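Local coordinates for protein 3-ketosteroid-delta4-5alpha-dehydrogenase (Rhodococcus jostii, PDB 4AT2) that catalyses, with bound FAD, the introduction of a double bond between carbons 4 and 5 of 5alpha-3-ketosteroids, a reaction of bacterial steroid catabolism, at residues A[303-308]-A[477-482]; A[264-269]-A[292-297]; A[108-113]-A[177-182]; A[318-323]-A[338-343]. All coordinates share one frame; numbering follows the deposited sequence.

Contact 1. Residues A[303-308]-A[477-482]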
loop_
_atom_site.group_PDB
_atom_site.type_symbol
_atom_site.label_atom_id
_atom_site.label_comp_id
_atom_site.label_asym_id
_atom_site.label_seq_id
_atom_site.Cartn_x
_atom_site.Cartn_y
_atom_site.Cartn_z
ATOM N N LEU A 303 10.549 -1.873 8.616
ATOM C CA LEU A 303 10.270 -1.355 7.261
ATOM C C LEU A 303 9.195 -0.303 7.357
ATOM O O LEU A 303 8.434 -0.285 8.323
ATOM C CB LEU A 303 9.697 -2.471 6.370
ATOM C CG LEU A 303 10.476 -3.774 6.162
ATOM C CD1 LEU A 303 9.713 -4.698 5.220
ATOM C CD2 LEU A 303 11.874 -3.466 5.628
ATOM N N ALA A 304 9.096 0.547 6.338
ATOM C CA ALA A 304 7.966 1.462 6.241
ATOM C C ALA A 304 7.586 1.700 4.786
ATOM O O ALA A 304 8.444 1.681 3.892
ATOM C CB ALA A 304 8.274 2.779 6.935
ATOM N N HIS A 305 6.280 1.882 4.570
ATOM C CA HIS A 305 5.727 2.327 3.280
ATOM C C HIS A 305 6.162 1.487 2.119
ATOM O O HIS A 305 6.480 2.003 1.050
ATOM C CB HIS A 305 6.000 3.818 3.056
ATOM C CG HIS A 305 5.565 4.677 4.215
ATOM N ND1 HIS A 305 4.262 4.818 4.562
ATOM C CD2 HIS A 305 6.305 5.386 5.156
ATOM C CE1 HIS A 305 4.177 5.602 5.650
ATOM N NE2 HIS A 305 5.426 5.947 6.018
ATOM N N MET A 306 6.148 0.172 2.320
ATOM C CA MET A 306 6.625 -0.759 1.299
ATOM C C MET A 306 5.785 -0.755 0.025
ATOM O O MET A 306 6.232 -1.232 -1.019
ATOM C CB MET A 306 6.782 -2.171 1.866
ATOM C CG MET A 306 7.913 -2.257 2.890
ATOM S SD MET A 306 9.542 -1.991 2.176
ATOM C CE MET A 306 9.807 -3.522 1.284
ATOM N N ASP A 307 4.581 -0.194 0.129
ATOM C CA ASP A 307 3.684 -0.068 -1.012
ATOM C C ASP A 307 3.913 1.205 -1.833
ATOM O O ASP A 307 3.312 1.348 -2.889
ATOM C CB ASP A 307 2.245 -0.064 -0.515
ATOM C CG ASP A 307 1.974 1.082 0.437
ATOM O OD1 ASP A 307 2.694 1.231 1.451
ATOM O OD2 ASP A 307 1.034 1.841 0.185
ATOM N N ALA A 308 4.755 2.125 -1.353
ATOM C CA ALA A 308 4.901 3.440 -2.003
ATOM C C ALA A 308 5.658 3.322 -3.320
ATOM O O ALA A 308 6.701 2.673 -3.392
ATOM C CB ALA A 308 5.589 4.433 -1.074
ATOM N N CYS A 477 17.233 2.023 -0.498
ATOM C CA CYS A 477 17.020 0.876 0.386
ATOM C C CYS A 477 16.275 1.288 1.656
ATOM O O CYS A 477 15.936 0.437 2.478
ATOM C CB CYS A 477 18.325 0.140 0.710
ATOM S SG CYS A 477 19.515 1.009 1.760
ATOM N N THR A 478 15.997 2.587 1.796
ATOM C CA THR A 478 15.286 3.103 2.974
ATOM C C THR A 478 13.977 3.770 2.588
ATOM O O THR A 478 13.811 4.228 1.448
ATOM C CB THR A 478 16.120 4.141 3.761
ATOM O OG1 THR A 478 16.153 5.390 3.053
ATOM C CG2 THR A 478 17.536 3.633 3.989
ATOM N N SER A 479 13.058 3.839 3.551
ATOM C CA SER A 479 11.906 4.730 3.430
ATOM C C SER A 479 12.403 6.140 3.746
ATOM O O SER A 479 12.866 6.405 4.856
ATOM C CB SER A 479 10.815 4.296 4.415
ATOM O OG SER A 479 9.628 5.055 4.259
ATOM N N GLY A 480 12.339 7.033 2.757
ATOM C CA GLY A 480 12.890 8.396 2.895
ATOM C C GLY A 480 11.804 9.429 3.124
ATOM O O GLY A 480 10.880 9.215 3.919
ATOM N N VAL A 481 11.894 10.556 2.426
ATOM C CA VAL A 481 10.863 11.575 2.613
ATOM C C VAL A 481 9.505 11.146 2.046
ATOM O O VAL A 481 8.480 11.464 2.638
ATOM C CB VAL A 481 11.298 12.975 2.119
ATOM C CG1 VAL A 481 12.515 13.449 2.917
ATOM C CG2 VAL A 481 11.598 12.973 0.620
ATOM N N CYS A 482 9.492 10.414 0.933
ATOM C CA CYS A 482 8.214 10.004 0.326
ATOM C C CYS A 482 7.598 8.788 0.993
ATOM O O CYS A 482 8.235 7.734 1.079
ATOM C CB CYS A 482 8.377 9.706 -1.169
ATOM S SG CYS A 482 8.884 11.127 -2.145
#

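Contact 2. Residues A[264-269]-A[292-297]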
loop_
_atom_site.group_PDB
_atom_site.type_symbol
_atom_site.label_atom_id
_atom_site.label_comp_id
_atom_site.label_asym_id
_atom_site.label_seq_id
_atom_site.Cartn_x
_atom_site.Cartn_y
_atom_site.Cartn_z
ATOM N N ALA A 264 13.059 -2.678 -6.673
ATOM C CA ALA A 264 12.216 -2.612 -7.879
ATOM C C ALA A 264 12.327 -3.835 -8.799
ATOM O O ALA A 264 11.351 -4.217 -9.442
ATOM C CB ALA A 264 12.513 -1.344 -8.665
ATOM N N TYR A 265 13.508 -4.442 -8.871
ATOM C CA TYR A 265 13.701 -5.592 -9.749
ATOM C C TYR A 265 13.602 -6.959 -9.079
ATOM O O TYR A 265 13.849 -7.990 -9.702
ATOM C CB TYR A 265 14.941 -5.401 -10.633
ATOM C CG TYR A 265 14.617 -4.395 -11.724
ATOM C CD1 TYR A 265 13.724 -4.722 -12.750
ATOM C CD2 TYR A 265 15.156 -3.107 -11.712
ATOM C CE1 TYR A 265 13.392 -3.805 -13.737
ATOM C CE2 TYR A 265 14.835 -2.181 -12.707
ATOM C CZ TYR A 265 13.947 -2.537 -13.711
ATOM O OH TYR A 265 13.595 -1.636 -14.699
ATOM N N ASN A 266 13.184 -6.970 -7.821
ATOM C CA ASN A 266 12.905 -8.211 -7.122
ATOM C C ASN A 266 11.417 -8.571 -7.290
ATOM O O ASN A 266 10.553 -7.959 -6.665
ATOM C CB ASN A 266 13.309 -8.069 -5.641
ATOM C CG ASN A 266 13.147 -9.358 -4.860
ATOM O OD1 ASN A 266 12.152 -10.067 -5.015
ATOM N ND2 ASN A 266 14.117 -9.654 -3.982
ATOM N N ASP A 267 11.127 -9.549 -8.152
ATOM C CA ASP A 267 9.736 -9.890 -8.487
ATOM C C ASP A 267 8.909 -10.331 -7.283
ATOM O O ASP A 267 7.745 -9.927 -7.154
ATOM C CB ASP A 267 9.673 -10.977 -9.576
ATOM C CG ASP A 267 10.172 -10.499 -10.933
ATOM O OD1 ASP A 267 10.313 -9.289 -11.173
ATOM O OD2 ASP A 267 10.419 -11.370 -11.797
ATOM N N LYS A 268 9.506 -11.147 -6.410
ATOM C CA LYS A 268 8.824 -11.643 -5.207
ATOM C C LYS A 268 8.417 -10.469 -4.324
ATOM O O LYS A 268 7.280 -10.403 -3.846
ATOM C CB LYS A 268 9.722 -12.604 -4.414
ATOM C CG LYS A 268 9.223 -12.955 -3.005
ATOM C CD LYS A 268 10.208 -13.865 -2.267
ATOM C CE LYS A 268 9.751 -14.196 -0.854
ATOM N NZ LYS A 268 10.842 -14.840 -0.049
ATOM N N MET A 269 9.354 -9.547 -4.126
ATOM C CA MET A 269 9.101 -8.375 -3.294
ATOM C C MET A 269 8.089 -7.424 -3.914
ATOM O O MET A 269 7.279 -6.846 -3.195
ATOM C CB MET A 269 10.399 -7.645 -2.974
ATOM C CG MET A 269 11.270 -8.417 -1.995
ATOM S SD MET A 269 12.821 -7.590 -1.599
ATOM C CE MET A 269 12.229 -6.385 -0.406
ATOM N N SER A 292 19.806 -5.537 0.329
ATOM C CA SER A 292 20.141 -4.846 1.580
ATOM C C SER A 292 18.947 -4.709 2.517
ATOM O O SER A 292 19.129 -4.733 3.730
ATOM C CB SER A 292 20.789 -3.488 1.340
ATOM O OG SER A 292 19.932 -2.624 0.638
ATOM N N ILE A 293 17.745 -4.575 1.964
ATOM C CA ILE A 293 16.539 -4.568 2.786
ATOM C C ILE A 293 16.419 -5.916 3.489
ATOM O O ILE A 293 16.218 -5.974 4.702
ATOM C CB ILE A 293 15.264 -4.243 1.959
ATOM C CG1 ILE A 293 15.325 -2.793 1.459
ATOM C CG2 ILE A 293 14.029 -4.466 2.825
ATOM C CD1 ILE A 293 14.340 -2.430 0.358
ATOM N N LEU A 294 16.561 -6.997 2.731
ATOM C CA LEU A 294 16.434 -8.346 3.288
ATOM C C LEU A 294 17.516 -8.664 4.319
ATOM O O LEU A 294 17.227 -9.269 5.357
ATOM C CB LEU A 294 16.418 -9.392 2.164
ATOM C CG LEU A 294 15.293 -9.279 1.112
ATOM C CD1 LEU A 294 15.491 -10.320 0.017
ATOM C CD2 LEU A 294 13.893 -9.382 1.730
ATOM N N MET A 295 18.748 -8.243 4.031
ATOM C CA MET A 295 19.887 -8.470 4.922
ATOM C C MET A 295 19.635 -7.843 6.282
ATOM O O MET A 295 19.989 -8.419 7.319
ATOM C CB MET A 295 21.149 -7.837 4.336
ATOM C CG MET A 295 21.741 -8.624 3.189
ATOM S SD MET A 295 23.039 -7.700 2.334
ATOM C CE MET A 295 23.895 -7.019 3.703
ATOM N N ALA A 296 19.037 -6.655 6.257
ATOM C CA ALA A 296 18.768 -5.916 7.484
ATOM C C ALA A 296 17.551 -6.508 8.208
ATOM O O ALA A 296 17.581 -6.662 9.431
ATOM C CB ALA A 296 18.580 -4.433 7.185
ATOM N N GLN A 297 16.506 -6.866 7.462
ATOM C CA GLN A 297 15.340 -7.517 8.066
ATOM C C GLN A 297 15.750 -8.783 8.825
ATOM O O GLN A 297 15.152 -9.115 9.846
ATOM C CB GLN A 297 14.316 -7.915 7.006
ATOM C CG GLN A 297 13.483 -6.782 6.423
ATOM C CD GLN A 297 12.409 -7.324 5.498
ATOM O OE1 GLN A 297 12.594 -7.377 4.267
ATOM N NE2 GLN A 297 11.286 -7.769 6.077
#

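Contact 3. Residues A[108-113]-A[177-182]. Unlike the reference sequence in segment 177-182: Ala180 (reference Thr).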
loop_
_atom_site.group_PDB
_atom_site.type_symbol
_atom_site.label_atom_id
_atom_site.label_comp_id
_atom_site.label_asym_id
_atom_site.label_seq_id
_atom_site.Cartn_x
_atom_site.Cartn_y
_atom_site.Cartn_z
ATOM N N MET A 108 8.024 24.682 2.788
ATOM C CA MET A 108 8.457 23.438 2.173
ATOM C C MET A 108 7.870 22.229 2.906
ATOM O O MET A 108 7.375 21.297 2.268
ATOM C CB MET A 108 9.979 23.387 2.158
ATOM C CG MET A 108 10.555 22.222 1.390
ATOM S SD MET A 108 12.342 22.414 1.393
ATOM C CE MET A 108 12.820 20.809 0.774
ATOM N N LYS A 109 7.924 22.256 4.236
ATOM C CA LYS A 109 7.395 21.153 5.050
ATOM C C LYS A 109 5.884 20.987 4.822
ATOM O O LYS A 109 5.388 19.869 4.655
ATOM C CB LYS A 109 7.699 21.379 6.547
ATOM C CG LYS A 109 7.037 20.340 7.455
ATOM C CD LYS A 109 7.179 20.658 8.939
ATOM C CE LYS A 109 6.215 19.801 9.756
ATOM N NZ LYS A 109 6.550 19.818 11.210
ATOM N N THR A 110 5.160 22.104 4.787
ATOM C CA THR A 110 3.710 22.073 4.596
ATOM C C THR A 110 3.374 21.410 3.270
ATOM O O THR A 110 2.494 20.538 3.199
ATOM C CB THR A 110 3.116 23.487 4.694
ATOM O OG1 THR A 110 3.379 23.999 6.010
ATOM C CG2 THR A 110 1.588 23.462 4.461
ATOM N N PHE A 111 4.103 21.793 2.229
ATOM C CA PHE A 111 3.899 21.159 0.936
ATOM C C PHE A 111 4.197 19.658 0.988
ATOM O O PHE A 111 3.403 18.836 0.502
ATOM C CB PHE A 111 4.742 21.798 -0.181
ATOM C CG PHE A 111 4.696 21.003 -1.451
ATOM C CD1 PHE A 111 3.589 21.091 -2.299
ATOM C CD2 PHE A 111 5.705 20.092 -1.754
ATOM C CE1 PHE A 111 3.512 20.322 -3.451
ATOM C CE2 PHE A 111 5.632 19.316 -2.899
ATOM C CZ PHE A 111 4.538 19.436 -3.750
ATOM N N MET A 112 5.355 19.306 1.535
ATOM C CA MET A 112 5.804 17.911 1.485
ATOM C C MET A 112 4.884 16.983 2.281
ATOM O O MET A 112 4.584 15.882 1.832
ATOM C CB MET A 112 7.253 17.773 1.959
ATOM C CG MET A 112 8.253 18.384 0.981
ATOM S SD MET A 112 9.958 18.265 1.557
ATOM C CE MET A 112 10.359 16.560 1.157
ATOM N N MET A 113 4.438 17.431 3.453
ATOM C CA MET A 113 3.506 16.630 4.269
ATOM C C MET A 113 2.215 16.352 3.499
ATOM O O MET A 113 1.674 15.239 3.542
ATOM C CB MET A 113 3.185 17.330 5.601
ATOM C CG MET A 113 4.350 17.392 6.577
ATOM S SD MET A 113 5.042 15.778 6.994
ATOM C CE MET A 113 3.645 15.003 7.814
ATOM N N GLU A 177 -3.093 25.766 -2.916
ATOM C CA GLU A 177 -3.926 26.429 -1.895
ATOM C C GLU A 177 -3.565 25.984 -0.480
ATOM O O GLU A 177 -4.142 26.483 0.502
ATOM C CB GLU A 177 -5.413 26.161 -2.133
ATOM C CG GLU A 177 -5.858 26.274 -3.581
ATOM C CD GLU A 177 -6.432 27.624 -3.969
ATOM O OE1 GLU A 177 -6.057 28.660 -3.369
ATOM O OE2 GLU A 177 -7.255 27.642 -4.920
ATOM N N ILE A 178 -2.618 25.055 -0.378
ATOM C CA ILE A 178 -2.195 24.464 0.893
ATOM C C ILE A 178 -0.851 25.055 1.336
ATOM O O ILE A 178 -0.631 25.313 2.520
ATOM C CB ILE A 178 -2.102 22.917 0.770
ATOM C CG1 ILE A 178 -3.499 22.323 0.537
ATOM C CG2 ILE A 178 -1.447 22.296 1.993
ATOM C CD1 ILE A 178 -3.485 20.886 0.059
ATOM N N ALA A 179 0.034 25.271 0.364
ATOM C CA ALA A 179 1.345 25.869 0.597
ATOM C C ALA A 179 1.550 26.897 -0.494
ATOM O O ALA A 179 0.978 26.767 -1.581
ATOM C CB ALA A 179 2.427 24.808 0.515
ATOM N N ALA A 180 2.358 27.919 -0.224
ATOM C CA ALA A 180 2.678 28.889 -1.266
ATOM C C ALA A 180 3.567 28.193 -2.289
ATOM O O ALA A 180 4.571 27.594 -1.910
ATOM C CB ALA A 180 3.381 30.107 -0.676
ATOM N N PRO A 181 3.197 28.238 -3.586
ATOM C CA PRO A 181 4.029 27.592 -4.610
ATOM C C PRO A 181 5.463 28.110 -4.624
ATOM O O PRO A 181 5.693 29.320 -4.571
ATOM C CB PRO A 181 3.335 27.979 -5.917
ATOM C CG PRO A 181 1.895 28.126 -5.526
ATOM C CD PRO A 181 1.939 28.756 -4.157
ATOM N N ALA A 182 6.407 27.180 -4.662
ATOM C CA ALA A 182 7.812 27.511 -4.831
ATOM C C ALA A 182 8.432 26.325 -5.550
ATOM O O ALA A 182 8.182 25.177 -5.183
ATOM C CB ALA A 182 8.495 27.726 -3.482
#

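Contact 4. Residues A[318-323]-A[338-343]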
loop_
_atom_site.group_PDB
_atom_site.type_symbol
_atom_site.label_atom_id
_atom_site.label_comp_id
_atom_site.label_asym_id
_atom_site.label_seq_id
_atom_site.Cartn_x
_atom_site.Cartn_y
_atom_site.Cartn_z
ATOM N N GLN A 318 3.583 19.012 -22.440
ATOM C CA GLN A 318 3.110 20.155 -23.224
ATOM C C GLN A 318 1.836 19.818 -24.003
ATOM O O GLN A 318 1.051 20.709 -24.314
ATOM C CB GLN A 318 4.201 20.669 -24.174
ATOM C CG GLN A 318 5.434 21.227 -23.448
ATOM C CD GLN A 318 5.356 22.720 -23.167
ATOM O OE1 GLN A 318 4.292 23.257 -22.871
ATOM N NE2 GLN A 318 6.498 23.402 -23.273
ATOM N N LEU A 319 1.641 18.539 -24.321
ATOM C CA LEU A 319 0.372 18.086 -24.914
ATOM C C LEU A 319 -0.704 17.994 -23.834
ATOM O O LEU A 319 -1.820 18.521 -23.998
ATOM C CB LEU A 319 0.531 16.727 -25.602
ATOM C CG LEU A 319 1.453 16.719 -26.828
ATOM C CD1 LEU A 319 1.683 15.288 -27.281
ATOM C CD2 LEU A 319 0.859 17.553 -27.947
ATOM N N ILE A 320 -0.360 17.318 -22.736
ATOM C CA ILE A 320 -1.311 17.063 -21.648
ATOM C C ILE A 320 -1.972 18.363 -21.176
ATOM O O ILE A 320 -3.196 18.434 -21.021
ATOM C CB ILE A 320 -0.625 16.337 -20.456
ATOM C CG1 ILE A 320 -0.123 14.950 -20.883
ATOM C CG2 ILE A 320 -1.570 16.188 -19.269
ATOM C CD1 ILE A 320 0.769 14.285 -19.857
ATOM N N VAL A 321 -1.156 19.395 -20.956
ATOM C CA VAL A 321 -1.648 20.639 -20.363
ATOM C C VAL A 321 -2.646 21.391 -21.252
ATOM O O VAL A 321 -3.406 22.226 -20.762
ATOM C CB VAL A 321 -0.471 21.547 -19.923
ATOM C CG1 VAL A 321 0.112 22.311 -21.111
ATOM C CG2 VAL A 321 -0.901 22.490 -18.813
ATOM N N ARG A 322 -2.663 21.072 -22.546
ATOM C CA ARG A 322 -3.517 21.754 -23.507
ATOM C C ARG A 322 -4.798 20.993 -23.853
ATOM O O ARG A 322 -5.581 21.437 -24.686
ATOM C CB ARG A 322 -2.719 22.067 -24.784
ATOM C CG ARG A 322 -1.680 23.151 -24.570
ATOM C CD ARG A 322 -0.747 23.288 -25.769
ATOM N NE ARG A 322 0.065 24.489 -25.611
ATOM C CZ ARG A 322 1.188 24.565 -24.895
ATOM N NH1 ARG A 322 1.704 23.490 -24.292
ATOM N NH2 ARG A 322 1.804 25.740 -24.796
ATOM N N GLY A 323 -5.018 19.853 -23.205
ATOM C CA GLY A 323 -6.272 19.129 -23.379
ATOM C C GLY A 323 -6.918 18.806 -22.044
ATOM O O GLY A 323 -6.572 19.396 -21.006
ATOM N N THR A 338 -0.917 19.750 -13.266
ATOM C CA THR A 338 -0.112 19.252 -12.157
ATOM C C THR A 338 1.104 18.489 -12.676
ATOM O O THR A 338 1.251 18.271 -13.882
ATOM C CB THR A 338 -0.919 18.428 -11.118
ATOM O OG1 THR A 338 -0.090 18.208 -9.962
ATOM C CG2 THR A 338 -1.343 17.078 -11.683
ATOM N N TYR A 339 1.990 18.128 -11.751
ATOM C CA TYR A 339 3.154 17.305 -12.045
ATOM C C TYR A 339 2.733 16.019 -12.762
ATOM O O TYR A 339 1.807 15.330 -12.333
ATOM C CB TYR A 339 3.841 16.990 -10.709
ATOM C CG TYR A 339 4.950 15.956 -10.726
ATOM C CD1 TYR A 339 5.988 16.028 -11.645
ATOM C CD2 TYR A 339 4.969 14.928 -9.778
ATOM C CE1 TYR A 339 7.011 15.084 -11.644
ATOM C CE2 TYR A 339 5.990 13.990 -9.757
ATOM C CZ TYR A 339 7.003 14.079 -10.698
ATOM O OH TYR A 339 8.023 13.149 -10.685
ATOM N N SER A 340 3.412 15.693 -13.854
ATOM C CA SER A 340 2.996 14.519 -14.622
ATOM C C SER A 340 3.183 13.193 -13.859
ATOM O O SER A 340 2.509 12.214 -14.157
ATOM C CB SER A 340 3.604 14.529 -16.028
ATOM O OG SER A 340 2.929 15.499 -16.834
ATOM N N GLY A 341 4.059 13.192 -12.845
ATOM C CA GLY A 341 4.167 12.061 -11.915
ATOM C C GLY A 341 2.910 11.872 -11.080
ATOM O O GLY A 341 2.515 10.747 -10.792
ATOM N N ARG A 342 2.292 12.986 -10.678
ATOM C CA ARG A 342 1.037 12.936 -9.946
ATOM C C ARG A 342 -0.060 12.449 -10.883
ATOM O O ARG A 342 -0.884 11.624 -10.499
ATOM C CB ARG A 342 0.696 14.314 -9.361
ATOM C CG ARG A 342 -0.599 14.330 -8.569
ATOM C CD ARG A 342 -0.718 15.572 -7.685
ATOM N NE ARG A 342 -2.047 15.590 -7.093
ATOM C CZ ARG A 342 -2.386 14.945 -5.981
ATOM N NH1 ARG A 342 -1.481 14.251 -5.295
ATOM N NH2 ARG A 342 -3.641 15.007 -5.551
ATOM N N ILE A 343 -0.048 12.927 -12.127
ATOM C CA ILE A 343 -0.971 12.390 -13.141
ATOM C C ILE A 343 -0.812 10.865 -13.263
ATOM O O ILE A 343 -1.809 10.128 -13.313
ATOM C CB ILE A 343 -0.781 13.087 -14.511
ATOM C CG1 ILE A 343 -1.226 14.561 -14.401
ATOM C CG2 ILE A 343 -1.581 12.356 -15.591
ATOM C CD1 ILE A 343 -0.951 15.409 -15.630
#

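Contact 1. Residues A[303-308]-A[477-482]
Ser479 OG is the polar atom on which this contact converges, and both His305 and Ala304 close in on it. The hydroxyl oxygen lies at the edge of the imidazole ring and in its plane, 3.5 Å from His305 CD2, so a ring carbon rather than a nitrogen faces it. Ala304 O stands 3.6 Å from Ser479 OG, and the same carbonyl oxygen also lies against Ser479 CB. Beside it the methyl of Ala304 leans in, its CB 3.8 Å from Ser479 OG. No hydrogen bond crosses between the segments; across them the serine side chain meets its neighbours by van der Waals contact alone, while its backbone O accepts from Lys124 NZ.

The torsions explain the meeting. Ser479 carries OG opposite its backbone N (chi1 -175°), which extends the hydroxyl toward 303-308, while the left-handed backbone of His305 swings the chain out of strand 303-304 into a type I turn. That turn is closed by Ala308 N bonding to His305 O at 3.0 Å. Beyond the turn lies the second subunit, whose Glu271 packs on His305. The contact illustrates how a polar group can be packed in a buried interface by carbon edges and a carbonyl, without a bond across it.

Strand 444-452 is the element common to both sides: Ala304 and Ala308 share backbone hydrogen bonds with Gly451 and Leu449, and Ser479 with Leu452. Segment 477-482 belongs to the loop that leads from strand 471-473 to the C-terminal helix 490-507, where Val481 packs on Thr490, and Leu303 packs on helix 291-297.

Contact 2. Residues A[264-269]-A[292-297]
Met269 and Leu294 run past each other in opposite directions, so that sulfur and isobutyl group lie alongside: Met269 SD is 3.9 Å from Leu294 CD2 and only slightly farther from its CG. The thioether then bends at its last torsion (chi3 79°), which lays the terminal methyl against Leu294 CD2 and brings Met269 CE within 4.2 Å of Ile293 CG2. Against this second partner the methionine crosses obliquely.

The two sides are the first turn of helix 267-273 and the short helix 291-297, both in the FAD-binding domain. Asn266 is the N-cap of the former. Its OD1 accepts from Met269 N at 3.0 Å, a nearly straight bond (167° at the hydrogen) that arrives from above the amide plane. The other end of the amide, ND2, bonds to Asp289 O and brushes Leu294 CD1 at 4.3 Å, so the capping group is tied down at both ends.

Were Met269 replaced by alanine, Leu294 and Ile293 would probably face a gap where the thioether lay, although the capping bond, made to the backbone N, could remain. Leu294 also packs on Val463 of the second subunit, while Ile293 continues inward to Leu303.

Contact 3. Residues A[108-113]-A[177-182]
Phe111 meets Ala179 through the root of its side chain, while its flat ring is turned to other partners: it packs edge-to-face with Phe175, and Tyr88, Glu170 and Arg184 also touch the side chain. CG is set opposite the backbone N (chi1 171°), which sends the ring outward from the helix and on toward its C-terminal end, and leaves CB beside the loop. Phe111 CB and Ala179 CB are 3.9 Å apart, and the alanine methyl lies equally near Phe111 N. This is where the two backbones come closest, with 5.4 Å between Phe111 CA and Ala179 CA.

Thr110, one residue earlier on helix 105-115, supplies a methyl to the same seam. Its CG2 stands 3.5 Å from Ile178 O and 4.1 Å from Ile178 CG2, the two branched side chains meeting at a slant. The rotamer that sends this methyl outward (chi1 -62° for OG1) brings the hydroxyl back beside its own helix, where OG1 bonds to Glu106 O.

The small methyl of Ala179 probably helps the loop between strands 164-165 and 185-186 come so near the helix. Just past it, Ala180 O accepts a hydrogen bond from Asn107 ND2 on the same helix, while the CB of Ala180, a residue that differs from the reference sequence, points away.

The chemistry is therefore divided: methyl and methylene groups, with one methyl against the Ile178 carbonyl, make up the meeting of 108-113 and 177-182, and no hydrogen bond joins these two segments. The contact itself is nondirectional, whereas the bond to Ala180 O, which is directional, comes from Asn107 outside them.

Contact 4. Residues A[318-323]-A[338-343]
The start of helix 340-350, directly behind steroid-binding Tyr339, packs against the short helix 317-320 through Ile320, Ser340 and Ile343. Ile320 is modelled in two conformers; in the one described, each of its branches has its own partner. Its CG2 lies 3.8 Å from Ile343 CD1, the two isoleucines sliding past each other in opposite directions. The longer branch reaches Ser340, bringing Ile320 CD1 to 3.9 Å from Ser340 OG. With CG1 opposite the carbonyl carbon of Ile320 (chi1 -64°), this branch and the CD1 beyond it are turned to Ser340, while CG2, anti to the backbone N, faces Ile343.

Each segment also has internal bonds or ring contacts of its own. Arg322 NH1 donates both to Gln318 O, at 2.9 Å and along a lone pair in the carbonyl plane, and to Gln318 OE1, at 3.0 Å but from above the amide plane. Both oxygens lie near the guanidinium plane, so the two bonds set how the group is turned, and its NE carries a salt bridge to Glu366.

Tyr339 is the N-cap residue, and the backbone N of Gly341 stands 3.4 Å above the centre of its ring. A CB at Gly341 would collide with Tyr339 CE2, so the lack of a side chain lets the ring lie over the helix start. Tyr339 touches the bound androstenedione, and its OH bonds to Ser488.

Trp156, another residue of the steroid pocket, touches Ser340. Phe313 of strand 309-313 and Leu325 of strand 324-326 both pack on Ile320 and Ile343, setting the two helices among these strands.

In the fold
Contacts 1 and 4 are buried, whereas contacts 2 and 3 lie partly open, and in none does a hydrogen bond cross between the segments. Contact 1 gathers round a hydroxyl; the other three rest chiefly on aliphatic or thioether groups. Contacts 1 and 2 share a neighbourhood: helix 291-297 leads to strand 303-304, Gln297 packs on Leu303, Cys477 O lies against Ile293, and both contacts touch the second subunit. Contact 3 reaches contact 1 where Met112 CE meets Val481 CB, 3.8 Å away. Contact 4, on the other side of the chain's centre from contact 2, touches none of the others and alone holds a residue of the steroid pocket.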